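Local coordinates for protein succinyl-CoA ligase (ADP-forming) subunit alpha (PDB 6HXI) that combines a CoA-ligase region with a citrate-synthase-like C-terminal part and binds coenzyme A in an assembly of eight protein chains, at residues V7-N12 with F149-T154; G180-A185 with G199-G204. All coordinates share one frame; numbering follows the deposited sequence.

Starting at the N terminus, the loop 7-12 enters contact 1 before the first strand, 15-18, is laid down. The chain then builds all seven strands of its first mixed sheet and returns with strand 149-150, an outer strand of the second sheet, so contact 1 closes a loop of 136 residues and ties the N terminus to that second sheet. Contact 2 follows in series and is much more local: only 13 residues separate helical residues 180-185 from residues 199-204, within one beta-alpha-beta unit. Strand 196-201 belongs to the same second sheet as 149-150. The two contacts meet directly where Thr154 CG2 packs on Leu182 CD2 at 3.8 Å.

Contact 1: residues V7-N12 with F149-T154; sequences VLFDIN and FRIGNT
Phe9, Phe149 and Ile151 form a buried apolar contact that joins the loop before strand 15-18 to strand 149-150, second strand of its hairpin with 143-145, at the outer edge of the second mixed sheet; the chain then enters a type II' turn from Ile151 to Thr154. Phe149 holds its CG anti to the backbone N (chi1 -178°), which carries its ring to Phe9. Phe149 CD2 sits over one face of the Phe9 ring, toward the rim, 3.6 Å from Phe9 CG. The ring planes lie at 35°, with centroids 4.8 Å apart. On the opposite face of the Phe9 ring lies Leu8 CB, so the phenyl is sandwiched. The Ile151 side chain crosses that of Phe9 at about a right angle, its CD1 3.4 Å from Phe9 CZ. Val83 and Ile108, from strands of the first sheet, also pack on Phe9, so the cluster sits where the outer strand of the second sheet meets the first. Beyond it the turn is tied down: Ile151 O accepts from both Thr154 N and Thr154 OG1, the hydroxyl bond lying in the carbonyl plane at 2.7 Å. Arg150 grips Thr154 O side-on through NE and NH1, each 2.8 Å away.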
loop_
_atom_site.group_PDB
_atom_site.type_symbol
_atom_site.label_atom_id
_atom_site.label_comp_id
_atom_site.label_asym_id
_atom_site.label_seq_id
_atom_site.Cartn_x
_atom_site.Cartn_y
_atom_site.Cartn_z
ATOM N N VAL B 7 -21.160 40.144 43.345
ATOM C CA VAL B 7 -21.452 39.351 42.143
ATOM C C VAL B 7 -20.385 38.251 41.960
ATOM O O VAL B 7 -19.188 38.551 41.836
ATOM C CB VAL B 7 -21.600 40.213 40.857
ATOM C CG1 VAL B 7 -21.886 39.342 39.642
ATOM C CG2 VAL B 7 -22.684 41.268 41.010
ATOM N N LEU B 8 -20.815 36.983 41.918
ATOM C CA LEU B 8 -19.853 35.911 41.671
ATOM C C LEU B 8 -19.767 35.738 40.165
ATOM O O LEU B 8 -18.689 35.912 39.592
ATOM C CB LEU B 8 -20.274 34.619 42.370
ATOM C CG LEU B 8 -19.174 33.765 43.013
ATOM C CD1 LEU B 8 -18.514 34.477 44.191
ATOM C CD2 LEU B 8 -19.764 32.469 43.517
ATOM N N PHE B 9 -20.931 35.494 39.514
ATOM C CA PHE B 9 -21.046 35.317 38.065
ATOM C C PHE B 9 -22.139 36.130 37.490
ATOM O O PHE B 9 -23.202 36.256 38.091
ATOM C CB PHE B 9 -21.366 33.876 37.674
ATOM C CG PHE B 9 -20.768 32.818 38.541
ATOM C CD1 PHE B 9 -19.400 32.590 38.538
ATOM C CD2 PHE B 9 -21.574 32.014 39.332
ATOM C CE1 PHE B 9 -18.839 31.600 39.344
ATOM C CE2 PHE B 9 -21.016 31.023 40.141
ATOM C CZ PHE B 9 -19.649 30.834 40.151
ATOM N N ASP B 10 -21.932 36.575 36.264
ATOM C CA ASP B 10 -22.937 37.291 35.502
ATOM C C ASP B 10 -22.973 36.747 34.075
ATOM O O ASP B 10 -22.316 35.742 33.757
ATOM C CB ASP B 10 -22.724 38.822 35.560
ATOM C CG ASP B 10 -21.345 39.333 35.167
ATOM O OD1 ASP B 10 -20.806 38.877 34.121
ATOM O OD2 ASP B 10 -20.838 40.259 35.854
ATOM N N ILE B 11 -23.744 37.417 33.221
ATOM C CA ILE B 11 -23.938 37.064 31.834
ATOM C C ILE B 11 -22.661 37.321 31.009
ATOM O O ILE B 11 -22.587 36.870 29.876
ATOM C CB ILE B 11 -25.219 37.776 31.312
ATOM C CG1 ILE B 11 -25.809 37.029 30.098
ATOM C CG2 ILE B 11 -25.000 39.268 31.045
ATOM C CD1 ILE B 11 -27.346 36.910 30.051
ATOM N N ASN B 12 -21.655 38.018 31.583
ATOM C CA ASN B 12 -20.382 38.279 30.894
ATOM C C ASN B 12 -19.221 37.411 31.420
ATOM O O ASN B 12 -18.093 37.523 30.924
ATOM C CB ASN B 12 -20.024 39.767 30.917
ATOM C CG ASN B 12 -21.061 40.646 30.264
ATOM O OD1 ASN B 12 -21.305 40.569 29.053
ATOM N ND2 ASN B 12 -21.711 41.482 31.067
ATOM N N PHE B 149 -24.946 32.148 34.243
ATOM C CA PHE B 149 -23.816 31.208 34.221
ATOM C C PHE B 149 -24.102 29.986 35.069
ATOM O O PHE B 149 -24.726 30.100 36.126
ATOM C CB PHE B 149 -22.531 31.910 34.754
ATOM C CG PHE B 149 -21.256 31.100 34.760
ATOM C CD1 PHE B 149 -20.434 31.059 33.638
ATOM C CD2 PHE B 149 -20.862 30.399 35.894
ATOM C CE1 PHE B 149 -19.243 30.311 33.645
ATOM C CE2 PHE B 149 -19.681 29.633 35.893
ATOM C CZ PHE B 149 -18.878 29.598 34.771
ATOM N N ARG B 150 -23.569 28.830 34.641
ATOM C CA ARG B 150 -23.668 27.598 35.416
ATOM C C ARG B 150 -22.270 26.989 35.594
ATOM O O ARG B 150 -21.455 27.018 34.659
ATOM C CB ARG B 150 -24.654 26.601 34.769
ATOM C CG ARG B 150 -24.002 25.463 34.006
ATOM C CD ARG B 150 -24.943 24.753 33.069
ATOM N NE ARG B 150 -25.604 23.654 33.737
ATOM C CZ ARG B 150 -26.443 22.811 33.163
ATOM N NH1 ARG B 150 -27.033 21.875 33.876
ATOM N NH2 ARG B 150 -26.727 22.920 31.867
ATOM N N ILE B 151 -22.013 26.414 36.772
ATOM C CA ILE B 151 -20.747 25.716 37.021
ATOM C C ILE B 151 -20.934 24.257 36.604
ATOM O O ILE B 151 -21.720 23.548 37.243
ATOM C CB ILE B 151 -20.257 25.814 38.479
ATOM C CG1 ILE B 151 -19.962 27.260 38.876
ATOM C CG2 ILE B 151 -19.025 24.927 38.667
ATOM C CD1 ILE B 151 -19.993 27.486 40.407
ATOM N N GLY B 152 -20.218 23.834 35.551
ATOM C CA GLY B 152 -20.228 22.459 35.054
ATOM C C GLY B 152 -21.595 21.822 34.922
ATOM O O GLY B 152 -22.450 22.292 34.167
ATOM N N ASN B 153 -21.827 20.778 35.714
ATOM C CA ASN B 153 -23.078 20.008 35.700
ATOM C C ASN B 153 -24.193 20.567 36.571
ATOM O O ASN B 153 -25.260 19.950 36.639
ATOM C CB ASN B 153 -22.799 18.573 36.103
ATOM C CG ASN B 153 -21.902 17.845 35.122
ATOM O OD1 ASN B 153 -22.217 17.714 33.952
ATOM N ND2 ASN B 153 -20.805 17.277 35.611
ATOM N N THR B 154 -23.975 21.714 37.245
ATOM C CA THR B 154 -25.013 22.276 38.128
ATOM C C THR B 154 -26.351 22.417 37.421
ATOM O O THR B 154 -26.428 23.048 36.362
ATOM C CB THR B 154 -24.567 23.579 38.739
ATOM O OG1 THR B 154 -23.322 23.361 39.386
ATOM C CG2 THR B 154 -25.582 24.141 39.727
#

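Contact 2: residues G180-A185 with G199-G204; sequences GMLNEA and GVAIGG
Leu182 packs helix 179-192 onto strand 196-201, two elements of the beta-alpha-beta unit that begins with strand 172-176 in the CoA-ligase part of the chain. The helix segment 180-185 and the strand segment 199-201 run nearly antiparallel, at 158°, with axes 8.5 Å apart at closest approach. Across this gap one leucine does nearly all the touching. A chi1 of 171° swings its CG beside the carbonyl carbon, and from there both methyls come down on the near side of the strand. One branch, CD1, settles on bare backbone: it is 3.7 Å from Val200 N and 3.9 Å from Gly199 C, an approach helped by Gly199 having no side chain.

Val200 turns the other way, and its side chain packs on His215 and Tyr219 of helix 212-221, so the strand is covered by helices on both faces of the sheet. The coenzyme A site is close by: the side chain of Ala201 lies about 6 Å from the bound ligand, and Ala201 O is hydrogen-bonded to Thr140 OG1, from a residue of the pocket. The outer side of the helix faces a partner, for Glu184 OE2 makes a salt bridge to Arg376 NH1 of the citrate lyase chain, and Asn183 ND2 bonds Ile342 O of that same chain. Back at the strand, the second branch of the fork completes the contact, Leu182 CD2 lying 3.8 Å from the methyl CB of Ala201.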
loop_
_atom_site.group_PDB
_atom_site.type_symbol
_atom_site.label_atom_id
_atom_site.label_comp_id
_atom_site.label_asym_id
_atom_site.label_seq_id
_atom_site.Cartn_x
_atom_site.Cartn_y
_atom_site.Cartn_z
ATOM N N GLY B 180 -26.693 17.550 45.149
ATOM C CA GLY B 180 -27.956 16.973 44.679
ATOM C C GLY B 180 -29.174 17.685 45.248
ATOM O O GLY B 180 -30.183 17.893 44.553
ATOM N N MET B 181 -29.058 18.102 46.526
ATOM C CA MET B 181 -30.112 18.841 47.207
ATOM C C MET B 181 -30.208 20.260 46.710
ATOM O O MET B 181 -31.275 20.845 46.811
ATOM C CB MET B 181 -29.973 18.755 48.722
ATOM C CG MET B 181 -30.291 17.370 49.274
ATOM S SD MET B 181 -31.752 16.544 48.571
ATOM C CE MET B 181 -33.005 17.674 48.972
ATOM N N LEU B 182 -29.119 20.793 46.102
ATOM C CA LEU B 182 -29.113 22.122 45.466
ATOM C C LEU B 182 -30.064 22.060 44.249
ATOM O O LEU B 182 -30.823 22.995 44.017
ATOM C CB LEU B 182 -27.672 22.524 45.039
ATOM C CG LEU B 182 -27.475 23.782 44.175
ATOM C CD1 LEU B 182 -27.503 25.031 45.013
ATOM C CD2 LEU B 182 -26.147 23.727 43.449
ATOM N N ASN B 183 -30.069 20.928 43.545
ATOM C CA ASN B 183 -30.928 20.751 42.378
ATOM C C ASN B 183 -32.373 20.537 42.767
ATOM O O ASN B 183 -33.264 21.077 42.117
ATOM C CB ASN B 183 -30.411 19.667 41.438
ATOM C CG ASN B 183 -30.969 19.769 40.044
ATOM O OD1 ASN B 183 -31.461 20.822 39.622
ATOM N ND2 ASN B 183 -30.891 18.679 39.289
ATOM N N GLU B 184 -32.612 19.774 43.839
ATOM C CA GLU B 184 -33.955 19.578 44.388
ATOM C C GLU B 184 -34.472 20.940 44.903
ATOM O O GLU B 184 -35.627 21.283 44.649
ATOM C CB GLU B 184 -33.954 18.523 45.514
ATOM C CG GLU B 184 -35.338 17.988 45.860
ATOM C CD GLU B 184 -36.034 17.218 44.749
ATOM O OE1 GLU B 184 -37.243 17.454 44.529
ATOM O OE2 GLU B 184 -35.361 16.412 44.069
ATOM N N ALA B 185 -33.600 21.724 45.570
ATOM C CA ALA B 185 -33.952 23.060 46.088
ATOM C C ALA B 185 -34.337 24.013 44.960
ATOM O O ALA B 185 -35.285 24.751 45.119
ATOM C CB ALA B 185 -32.809 23.644 46.899
ATOM N N GLY B 199 -27.670 30.335 43.211
ATOM C CA GLY B 199 -27.608 29.175 44.096
ATOM C C GLY B 199 -26.205 28.609 44.176
ATOM O O GLY B 199 -25.540 28.500 43.148
ATOM N N VAL B 200 -25.729 28.259 45.382
ATOM C CA VAL B 200 -24.371 27.712 45.558
ATOM C C VAL B 200 -24.383 26.507 46.510
ATOM O O VAL B 200 -25.043 26.560 47.548
ATOM C CB VAL B 200 -23.336 28.797 46.045
ATOM C CG1 VAL B 200 -21.980 28.179 46.406
ATOM C CG2 VAL B 200 -23.145 29.911 45.016
ATOM N N ALA B 201 -23.647 25.428 46.158
ATOM C CA ALA B 201 -23.472 24.310 47.064
ATOM C C ALA B 201 -21.990 24.397 47.521
ATOM O O ALA B 201 -21.086 24.410 46.675
ATOM C CB ALA B 201 -23.758 22.993 46.369
ATOM N N ILE B 202 -21.743 24.535 48.826
ATOM C CA ILE B 202 -20.359 24.672 49.315
ATOM C C ILE B 202 -19.616 23.313 49.438
ATOM O O ILE B 202 -18.409 23.301 49.706
ATOM C CB ILE B 202 -20.269 25.502 50.627
ATOM C CG1 ILE B 202 -21.047 24.839 51.791
ATOM C CG2 ILE B 202 -20.710 26.944 50.394
ATOM C CD1 ILE B 202 -20.409 25.058 53.195
ATOM N N GLY B 203 -20.338 22.205 49.222
ATOM C CA GLY B 203 -19.814 20.849 49.352
ATOM C C GLY B 203 -20.083 20.332 50.749
ATOM O O GLY B 203 -20.464 21.105 51.634
ATOM N N GLY B 204 -19.884 19.040 50.956
ATOM C CA GLY B 204 -20.123 18.412 52.252
ATOM C C GLY B 204 -18.895 18.117 53.092
ATOM O O GLY B 204 -18.970 17.365 54.066
#